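Local coordinates for ferrichrome ABC transporter substrate-binding protein (Staphylococcus pseudintermedius, PDB 5FLY) that probably captures ferrichrome-type iron siderophores outside the cell and passes them to a membrane ABC transporter for iron uptake, at residues A[106-111]-A[258-263]; A[33-38]-A[114-119]; A[159-164]-A[230-235]. All blocks are in the same frame, centred on the assembly; numbering follows the deposited sequence.

Overall arrangement
Contacts 1 and 2 lie near the middle of the chain, with centres about 6 Å apart. They meet through N260 of contact 1 and Q116 of contact 2, and their segments alternate in sequence. Contact 3 belongs to the other lobe, its centre about 24 Å from that of contact 1. All three are buried; contact 3 lies further from the centre, and its D163 is partly exposed. Contact 1 is a small polar meeting beside the bound polyether. Contact 2 joins two helical regions through glutamine amides and a water. Contact 3 is mainly apolar, with aromatic rings and a proline. W258 NE1 hydrogen-bonds to E162, linking contacts 1 and 3. All contribute residues to the ligand pocket.

Contact 1: A[106-111]-A[258-263]; sequences FDYAKY and WYNDPY. With 7PG (2,5,8,11,14,17,20,23-octaoxapentacosan-25-ol), chain P.
Y108 and N260 make the direct contact between 106-111 and 258-263. They approach from opposite directions, and N260 ND2 lies at the edge of the phenol ring, near its plane. Y108 OH and N260 ND2 are 3.0 Å apart. Ring and amide planes differ by 26°. The first torsion of N260 (chi1 60°) sets CG between the backbone N and the carbonyl carbon, which directs the amide at the tyrosine.

Other polar partners fix both groups. Y108 OH hydrogen-bonds to the backbone O of N174. N260 ND2 bonds to E180 OE2, and N260 OD1 to Q116 NE2. Both ends of this buried amide are therefore satisfied, which would limit its rotation.

The ligand contacts are mostly over ring faces. The ether oxygen O6 of 7PG sits 3.7 Å above the plane of the Y108 ring, over its centre. Near the opposite end of the modelled polyether from C15, O1 lies 3.5 Å above the W258 ring, again over the centre. The backbone also takes part, with W258 O 3.3 Å from C15 of 7PG. The Y259 ring meets C15 obliquely. W258 NE1 hydrogen-bonds to E162 OE2, which ties this indole to strand 158-164.

Beyond the pocket, D261 is the N-cap of helix 262-278. Its OD2 accepts a weak bond from Y263 N at 2.9 Å.

Y108, W258 and Y259 form part of the aromatic pocket in the cleft of a class III solute-binding protein. Here it holds a polyether, probably where the siderophore would bind.

Contact 2: A[33-38]-A[114-119]; sequences PTYAGG and LEQQEA
Q116 and Q117 reach 33-38 with differently shaped chains. The Q116 chain is fully extended, with CG opposite the backbone N (chi1 179°), and its amide arrives beside T34 and Y35. Q117 starts the same way but bends at its second torsion (chi2 59°), which turns its amide to G38.

The Q117 amide meets the glycine with both ends. NE2 donates to G38 O over 3.2 Å, and the bond is nearly straight at 168°. The acceptor lies close to the plane of the Q117 amide, while the donor is tilted from the plane of the carbonyl it reaches. The other end, Q117 OE1, comes within 3.2 Å of G38 CA. This approach is possible because G38 has no side chain, and the missing CB would have faced Q117.

The site lies in the lobe built on the parallel sheet. Segment 33-38 follows strand 28-30 and leads into helix 36-41. Helix 113-124 follows the edge strand 103-106 and precedes helix 127-152, which runs on into the second lobe. A helix linking two lobes in this way is characteristic of class III binding proteins.

Q116 crosses both T34 and Y35 at about a right angle. Its CG lies 3.7 Å from Y35 CE1, and its OE1 lies 3.5 Å from T34 CG2. That methyl also sits 3.9 Å above the centre of the Y35 ring. A water joins the polar ends: it accepts from Y35 OH at 2.8 Å and donates to Q116 OE1. N260 holds the NE2 end of Q116. T34 OG1 hydrogen-bonds to Y88 OH, and the T34 side chain lies about 4 Å from the bound polyether.

Contact 3: A[159-164]-A[230-235]; sequences TIFEDF and PEFQKT. With 7PG (2,5,8,11,14,17,20,23-octaoxapentacosan-25-ol), chain P.
The F161 and F232 rings meet obliquely, with centroids 5.6 Å apart and planes at 66°. The closest carbons of the two side chains are F161 CB and F232 CZ, at 4.0 Å. One face of the F161 ring carries T159 CG2, 3.6 Å above its plane and offset toward the rim. D163 CB lies at the edge of the F232 ring, near its plane. W238 makes an edge-to-face pair with F232. The first torsion of F232 (chi1 72°) puts CG between the backbone N and the carbonyl carbon, and the ring is brought over to the strand.

D163 also packs on P230. Its OD2 is 3.5 Å from P230 CG, so a carboxylate oxygen packs against the proline ring; the two side chains cross obliquely. The other oxygen, D163 OD1, receives a bond from a water at 3.0 Å. The same water is held only weakly by E231 N. This water-linked carboxylate is the polar part of an otherwise apolar contact. Within 230-235, K234 NZ makes a salt bridge to E231 OE1 at 3.0 Å.

E162 points away from 230-235, toward the ligand cleft. Its carboxylate makes a salt bridge to R177 and a hydrogen bond to Y171, which help hold it in place. At the strand end, 7PG O2 lies 3.2 Å above the F164 ring, over its centre. E162 and F164 thus carry the strand into the pocket.

Strand 158-164 is the middle strand of the mixed sheet, between 167-171 and 218-223. F161 and F232 both touch I168 of strand 167-171, and F232 also touches T221 of 218-223. The loop 230-235 covers this part of the sheet and leads into helix 236-239, where T235 OG1 caps W238 N.

Contact 1: A[106-111]-A[258-263]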
# COMPACT_ATOMS: atom_id res chain seq x y z
N PHE A 106 2.90 -0.92 -14.30
CA PHE A 106 3.10 0.27 -13.49
C PHE A 106 4.47 0.35 -12.85
O PHE A 106 4.97 -0.61 -12.25
CB PHE A 106 2.06 0.32 -12.38
CG PHE A 106 0.71 0.83 -12.81
CD1 PHE A 106 0.47 2.19 -12.91
CD2 PHE A 106 -0.31 -0.06 -13.12
CE1 PHE A 106 -0.77 2.66 -13.32
CE2 PHE A 106 -1.55 0.40 -13.51
CZ PHE A 106 -1.77 1.77 -13.62
N ASP A 107 5.05 1.54 -12.97
CA ASP A 107 6.18 1.98 -12.13
C ASP A 107 5.53 2.51 -10.86
O ASP A 107 5.10 3.67 -10.80
CB ASP A 107 7.03 3.03 -12.86
CG ASP A 107 8.37 3.36 -12.15
OD1 ASP A 107 8.62 3.08 -10.97
OD2 ASP A 107 9.18 3.99 -12.84
N TYR A 108 5.37 1.62 -9.89
CA TYR A 108 4.60 1.89 -8.67
C TYR A 108 4.88 3.28 -8.07
O TYR A 108 3.96 4.04 -7.78
CB TYR A 108 4.89 0.83 -7.62
CG TYR A 108 4.37 1.24 -6.27
CD1 TYR A 108 3.02 1.17 -6.01
CD2 TYR A 108 5.22 1.74 -5.29
CE1 TYR A 108 2.51 1.58 -4.80
CE2 TYR A 108 4.72 2.16 -4.07
CZ TYR A 108 3.36 2.07 -3.83
OH TYR A 108 2.83 2.47 -2.63
N ALA A 109 6.16 3.60 -7.92
CA ALA A 109 6.55 4.80 -7.18
C ALA A 109 6.17 6.12 -7.86
O ALA A 109 6.27 7.18 -7.23
CB ALA A 109 8.06 4.78 -6.92
N LYS A 110 5.71 6.07 -9.11
CA LYS A 110 5.32 7.30 -9.82
C LYS A 110 3.95 7.85 -9.41
O LYS A 110 3.60 8.96 -9.81
CB LYS A 110 5.34 7.05 -11.33
CG LYS A 110 6.71 6.77 -11.88
CD LYS A 110 7.61 7.97 -11.72
CE LYS A 110 8.99 7.73 -12.28
NZ LYS A 110 9.81 8.96 -12.12
N TYR A 111 3.20 7.09 -8.63
CA TYR A 111 1.86 7.50 -8.17
C TYR A 111 1.76 7.47 -6.65
O TYR A 111 2.05 6.45 -6.03
CB TYR A 111 0.77 6.57 -8.73
CG TYR A 111 0.62 6.59 -10.24
CD1 TYR A 111 1.41 5.80 -11.06
CD2 TYR A 111 -0.34 7.41 -10.83
CE1 TYR A 111 1.25 5.84 -12.44
CE2 TYR A 111 -0.50 7.45 -12.21
CZ TYR A 111 0.30 6.66 -13.00
OH TYR A 111 0.11 6.69 -14.38
N TRP A 258 -0.17 -4.30 4.51
CA TRP A 258 0.75 -4.17 3.37
C TRP A 258 0.25 -3.21 2.29
O TRP A 258 1.05 -2.50 1.69
CB TRP A 258 1.03 -5.51 2.71
CG TRP A 258 1.96 -6.39 3.45
CD1 TRP A 258 3.05 -6.01 4.18
CD2 TRP A 258 1.87 -7.81 3.57
NE1 TRP A 258 3.65 -7.12 4.74
CE2 TRP A 258 2.94 -8.24 4.38
CE3 TRP A 258 0.98 -8.78 3.06
CZ2 TRP A 258 3.15 -9.57 4.69
CZ3 TRP A 258 1.19 -10.12 3.38
CH2 TRP A 258 2.27 -10.50 4.19
N TYR A 259 -1.05 -3.24 2.01
CA TYR A 259 -1.58 -2.57 0.81
C TYR A 259 -2.09 -1.14 1.09
O TYR A 259 -2.15 -0.70 2.24
CB TYR A 259 -2.67 -3.46 0.19
CG TYR A 259 -2.04 -4.75 -0.31
CD1 TYR A 259 -1.27 -4.75 -1.46
CD2 TYR A 259 -2.14 -5.94 0.41
CE1 TYR A 259 -0.65 -5.89 -1.92
CE2 TYR A 259 -1.51 -7.10 -0.05
CZ TYR A 259 -0.77 -7.06 -1.20
OH TYR A 259 -0.13 -8.19 -1.67
N ASN A 260 -2.41 -0.40 0.03
CA ASN A 260 -2.90 0.97 0.16
C ASN A 260 -4.10 1.26 -0.74
O ASN A 260 -4.35 2.40 -1.10
CB ASN A 260 -1.76 2.00 -0.09
CG ASN A 260 -1.14 1.90 -1.50
OD1 ASN A 260 -1.64 1.22 -2.39
ND2 ASN A 260 -0.03 2.61 -1.68
N ASP A 261 -4.82 0.20 -1.09
CA ASP A 261 -6.10 0.30 -1.79
C ASP A 261 -7.22 0.81 -0.86
O ASP A 261 -7.09 0.77 0.37
CB ASP A 261 -6.47 -1.07 -2.32
CG ASP A 261 -6.69 -2.04 -1.20
OD1 ASP A 261 -5.69 -2.61 -0.71
OD2 ASP A 261 -7.87 -2.17 -0.75
N PRO A 262 -8.36 1.23 -1.43
CA PRO A 262 -9.44 1.76 -0.57
C PRO A 262 -9.95 0.80 0.51
O PRO A 262 -10.34 1.29 1.57
CB PRO A 262 -10.55 2.09 -1.58
CG PRO A 262 -9.78 2.38 -2.88
CD PRO A 262 -8.63 1.43 -2.86
N TYR A 263 -10.00 -0.51 0.27
CA TYR A 263 -10.48 -1.44 1.30
C TYR A 263 -9.49 -1.43 2.46
O TYR A 263 -9.86 -1.28 3.61
CB TYR A 263 -10.64 -2.87 0.77
CG TYR A 263 -11.73 -3.05 -0.25
CD1 TYR A 263 -13.06 -3.18 0.15
CD2 TYR A 263 -11.43 -3.14 -1.60
CE1 TYR A 263 -14.06 -3.37 -0.79
CE2 TYR A 263 -12.41 -3.34 -2.55
CZ TYR A 263 -13.73 -3.44 -2.14
OH TYR A 263 -14.73 -3.63 -3.07
C2 7PG P . 3.97 -7.73 -0.03
O1 7PG P . 4.37 -8.52 1.06
C3 7PG P . 5.38 -7.94 1.82
C4 7PG P . 6.73 -8.56 1.47
O2 7PG P . 7.69 -8.27 2.45
C5 7PG P . 7.83 -6.92 2.75
C6 7PG P . 9.29 -6.56 3.04
O3 7PG P . 9.55 -5.26 2.57
C7 7PG P . 9.92 -5.15 1.23
C8 7PG P . 9.84 -3.67 0.81
O4 7PG P . 10.06 -3.48 -0.56
C9 7PG P . 9.17 -4.16 -1.40
C10 7PG P . 8.96 -3.47 -2.75
O5 7PG P . 7.64 -3.76 -3.13
C11 7PG P . 7.08 -3.01 -4.18
C12 7PG P . 5.55 -3.06 -4.08
O6 7PG P . 5.03 -1.77 -3.89
C13 7PG P . 4.70 -1.39 -2.59
C14 7PG P . 3.48 -2.17 -2.10
O7 7PG P . 2.63 -1.28 -1.44
C15 7PG P . 1.26 -1.62 -1.49

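Contact 2: A[33-38]-A[114-119]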
# COMPACT_ATOMS: atom_id res chain seq x y z
N PRO A 33 -0.71 -7.00 -7.12
CA PRO A 33 -1.75 -6.91 -6.10
C PRO A 33 -2.01 -5.50 -5.57
O PRO A 33 -3.09 -5.24 -5.05
CB PRO A 33 -1.23 -7.82 -4.98
CG PRO A 33 0.24 -7.98 -5.24
CD PRO A 33 0.38 -7.90 -6.73
N THR A 34 -1.03 -4.61 -5.69
CA THR A 34 -1.21 -3.22 -5.33
C THR A 34 -2.48 -2.61 -5.93
O THR A 34 -3.14 -1.82 -5.27
CB THR A 34 0.02 -2.40 -5.76
OG1 THR A 34 1.16 -2.88 -5.02
CG2 THR A 34 -0.18 -0.91 -5.52
N TYR A 35 -2.81 -3.00 -7.17
CA TYR A 35 -3.91 -2.37 -7.91
C TYR A 35 -5.22 -3.17 -7.83
O TYR A 35 -6.25 -2.72 -8.31
CB TYR A 35 -3.49 -2.17 -9.38
CG TYR A 35 -2.18 -1.42 -9.43
CD1 TYR A 35 -2.14 -0.05 -9.19
CD2 TYR A 35 -0.98 -2.10 -9.61
CE1 TYR A 35 -0.95 0.63 -9.16
CE2 TYR A 35 0.21 -1.43 -9.59
CZ TYR A 35 0.22 -0.06 -9.35
OH TYR A 35 1.41 0.63 -9.31
N ALA A 36 -5.18 -4.33 -7.19
CA ALA A 36 -6.35 -5.21 -7.15
C ALA A 36 -7.49 -4.63 -6.34
O ALA A 36 -8.63 -4.62 -6.82
CB ALA A 36 -5.95 -6.58 -6.61
N GLY A 37 -7.22 -4.16 -5.12
CA GLY A 37 -8.28 -3.64 -4.27
C GLY A 37 -8.97 -2.44 -4.90
O GLY A 37 -10.19 -2.31 -4.82
N GLY A 38 -8.19 -1.57 -5.52
CA GLY A 38 -8.74 -0.35 -6.09
C GLY A 38 -9.67 -0.60 -7.27
O GLY A 38 -10.70 0.06 -7.44
N LEU A 114 -3.42 8.36 -3.70
CA LEU A 114 -4.64 8.97 -4.24
C LEU A 114 -4.59 9.04 -5.77
O LEU A 114 -5.56 8.67 -6.44
CB LEU A 114 -4.85 10.37 -3.64
CG LEU A 114 -5.03 10.39 -2.11
CD1 LEU A 114 -5.19 11.81 -1.58
CD2 LEU A 114 -6.22 9.57 -1.68
N GLU A 115 -3.47 9.48 -6.32
CA GLU A 115 -3.22 9.45 -7.77
C GLU A 115 -3.38 8.04 -8.32
O GLU A 115 -3.85 7.83 -9.43
CB GLU A 115 -1.80 9.96 -8.07
CG GLU A 115 -1.57 11.42 -7.66
CD GLU A 115 -0.11 11.85 -7.81
OE1 GLU A 115 0.80 10.98 -7.84
OE2 GLU A 115 0.13 13.08 -7.90
N GLN A 116 -2.97 7.06 -7.53
CA GLN A 116 -3.09 5.67 -7.94
C GLN A 116 -4.56 5.28 -8.15
O GLN A 116 -4.92 4.67 -9.15
CB GLN A 116 -2.43 4.78 -6.88
CG GLN A 116 -2.48 3.28 -7.13
CD GLN A 116 -1.82 2.54 -6.00
OE1 GLN A 116 -0.59 2.52 -5.90
NE2 GLN A 116 -2.62 1.97 -5.10
N GLN A 117 -5.43 5.66 -7.22
CA GLN A 117 -6.82 5.27 -7.32
C GLN A 117 -7.47 6.07 -8.45
O GLN A 117 -8.34 5.57 -9.17
CB GLN A 117 -7.53 5.48 -5.98
CG GLN A 117 -8.99 5.00 -5.97
CD GLN A 117 -9.18 3.52 -6.28
OE1 GLN A 117 -8.22 2.76 -6.37
NE2 GLN A 117 -10.43 3.10 -6.44
N GLU A 118 -7.01 7.29 -8.64
CA GLU A 118 -7.47 8.08 -9.79
C GLU A 118 -7.11 7.40 -11.11
O GLU A 118 -7.90 7.41 -12.06
CB GLU A 118 -6.91 9.49 -9.74
CG GLU A 118 -7.49 10.27 -8.57
CD GLU A 118 -6.87 11.63 -8.34
OE1 GLU A 118 -5.69 11.84 -8.71
OE2 GLU A 118 -7.58 12.50 -7.79
N ALA A 119 -5.93 6.79 -11.18
CA ALA A 119 -5.55 6.01 -12.35
C ALA A 119 -6.48 4.81 -12.55
O ALA A 119 -6.85 4.49 -13.68
CB ALA A 119 -4.12 5.54 -12.24
O HOH W 1 1.22 3.09 -8.01

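Contact 3: A[159-164]-A[230-235]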
# COMPACT_ATOMS: atom_id res chain seq x y z
N THR A 159 7.33 6.34 13.39
CA THR A 159 8.20 5.44 12.67
C THR A 159 7.48 4.12 12.45
O THR A 159 6.86 3.61 13.39
CB THR A 159 9.49 5.17 13.47
OG1 THR A 159 10.21 6.40 13.61
CG2 THR A 159 10.36 4.09 12.78
N ILE A 160 7.53 3.60 11.23
CA ILE A 160 6.99 2.27 10.94
C ILE A 160 8.13 1.32 10.67
O ILE A 160 8.88 1.50 9.71
CB ILE A 160 6.04 2.26 9.70
CG1 ILE A 160 4.97 3.34 9.80
CG2 ILE A 160 5.38 0.89 9.57
CD1 ILE A 160 4.33 3.66 8.48
N PHE A 161 8.26 0.33 11.54
CA PHE A 161 9.12 -0.82 11.27
C PHE A 161 8.28 -2.02 10.82
O PHE A 161 7.13 -2.18 11.23
CB PHE A 161 9.93 -1.20 12.50
CG PHE A 161 10.96 -0.17 12.92
CD1 PHE A 161 11.97 0.26 12.07
CD2 PHE A 161 10.92 0.35 14.21
CE1 PHE A 161 12.92 1.20 12.50
CE2 PHE A 161 11.85 1.29 14.64
CZ PHE A 161 12.85 1.71 13.78
N GLU A 162 8.85 -2.84 9.94
CA GLU A 162 8.25 -4.15 9.68
C GLU A 162 9.25 -5.26 9.95
O GLU A 162 10.39 -5.20 9.49
CB GLU A 162 7.74 -4.28 8.24
CG GLU A 162 7.24 -5.69 7.92
CD GLU A 162 6.52 -5.80 6.59
OE1 GLU A 162 6.54 -4.83 5.79
OE2 GLU A 162 5.93 -6.88 6.34
N ASP A 163 8.79 -6.25 10.71
CA ASP A 163 9.50 -7.49 11.00
C ASP A 163 9.10 -8.51 9.93
O ASP A 163 7.96 -8.96 9.88
CB ASP A 163 9.16 -7.93 12.43
CG ASP A 163 9.51 -9.39 12.73
OD1 ASP A 163 10.63 -9.83 12.40
OD2 ASP A 163 8.66 -10.09 13.35
N PHE A 164 10.03 -8.85 9.04
CA PHE A 164 9.73 -9.75 7.94
C PHE A 164 10.94 -10.59 7.58
O PHE A 164 12.01 -10.05 7.31
CB PHE A 164 9.26 -8.96 6.71
CG PHE A 164 8.95 -9.84 5.53
CD1 PHE A 164 7.72 -10.47 5.44
CD2 PHE A 164 9.89 -10.06 4.53
CE1 PHE A 164 7.43 -11.30 4.38
CE2 PHE A 164 9.59 -10.89 3.45
CZ PHE A 164 8.36 -11.50 3.38
N PRO A 230 9.41 -9.69 17.86
CA PRO A 230 10.64 -9.44 17.10
C PRO A 230 11.84 -9.24 18.01
O PRO A 230 11.73 -8.66 19.11
CB PRO A 230 10.33 -8.16 16.32
CG PRO A 230 8.87 -8.12 16.25
CD PRO A 230 8.41 -8.65 17.56
N GLU A 231 13.00 -9.71 17.56
CA GLU A 231 14.19 -9.65 18.37
C GLU A 231 14.55 -8.20 18.73
O GLU A 231 15.04 -7.94 19.83
CB GLU A 231 15.36 -10.33 17.64
CG GLU A 231 15.08 -11.77 17.22
CD GLU A 231 14.71 -12.68 18.40
OE1 GLU A 231 15.14 -12.39 19.55
OE2 GLU A 231 13.99 -13.69 18.17
N PHE A 232 14.27 -7.26 17.83
CA PHE A 232 14.70 -5.88 18.03
C PHE A 232 13.88 -5.16 19.11
O PHE A 232 14.27 -4.08 19.54
CB PHE A 232 14.68 -5.08 16.71
CG PHE A 232 13.30 -4.73 16.18
CD1 PHE A 232 12.62 -3.63 16.68
CD2 PHE A 232 12.75 -5.44 15.12
CE1 PHE A 232 11.37 -3.29 16.19
CE2 PHE A 232 11.50 -5.09 14.61
CZ PHE A 232 10.81 -4.01 15.15
N GLN A 233 12.79 -5.77 19.57
CA GLN A 233 12.02 -5.18 20.66
C GLN A 233 12.49 -5.64 22.05
O GLN A 233 11.92 -5.23 23.07
CB GLN A 233 10.54 -5.50 20.48
CG GLN A 233 9.90 -4.88 19.24
CD GLN A 233 8.42 -5.12 19.21
OE1 GLN A 233 7.89 -5.88 20.02
NE2 GLN A 233 7.72 -4.48 18.26
N LYS A 234 13.52 -6.48 22.10
CA LYS A 234 13.97 -7.05 23.37
C LYS A 234 15.18 -6.34 23.97
O LYS A 234 15.47 -6.51 25.16
CB LYS A 234 14.30 -8.53 23.17
CG LYS A 234 13.13 -9.32 22.61
CD LYS A 234 13.51 -10.76 22.37
CE LYS A 234 12.38 -11.53 21.69
NZ LYS A 234 12.81 -12.93 21.37
N THR A 235 15.87 -5.53 23.16
CA THR A 235 17.14 -4.93 23.55
C THR A 235 17.04 -3.81 24.57
O THR A 235 16.01 -3.18 24.72
CB THR A 235 17.88 -4.34 22.33
OG1 THR A 235 17.12 -3.24 21.81
CG2 THR A 235 18.08 -5.38 21.23
C2 7PG P . 3.97 -7.73 -0.03
O1 7PG P . 4.37 -8.52 1.06
C3 7PG P . 5.38 -7.94 1.82
C4 7PG P . 6.73 -8.56 1.47
O2 7PG P . 7.69 -8.27 2.45
C5 7PG P . 7.83 -6.92 2.75
C6 7PG P . 9.29 -6.56 3.04
O3 7PG P . 9.55 -5.26 2.57
C7 7PG P . 9.92 -5.15 1.23
C8 7PG P . 9.84 -3.67 0.81
O4 7PG P . 10.06 -3.48 -0.56
C9 7PG P . 9.17 -4.16 -1.40
C10 7PG P . 8.96 -3.47 -2.75
O5 7PG P . 7.64 -3.76 -3.13
C11 7PG P . 7.08 -3.01 -4.18
C12 7PG P . 5.55 -3.06 -4.08
O6 7PG P . 5.03 -1.77 -3.89
C13 7PG P . 4.70 -1.39 -2.59
C14 7PG P . 3.48 -2.17 -2.10
O7 7PG P . 2.63 -1.28 -1.44
C15 7PG P . 1.26 -1.62 -1.49
O HOH W 2 12.28 -11.19 14.54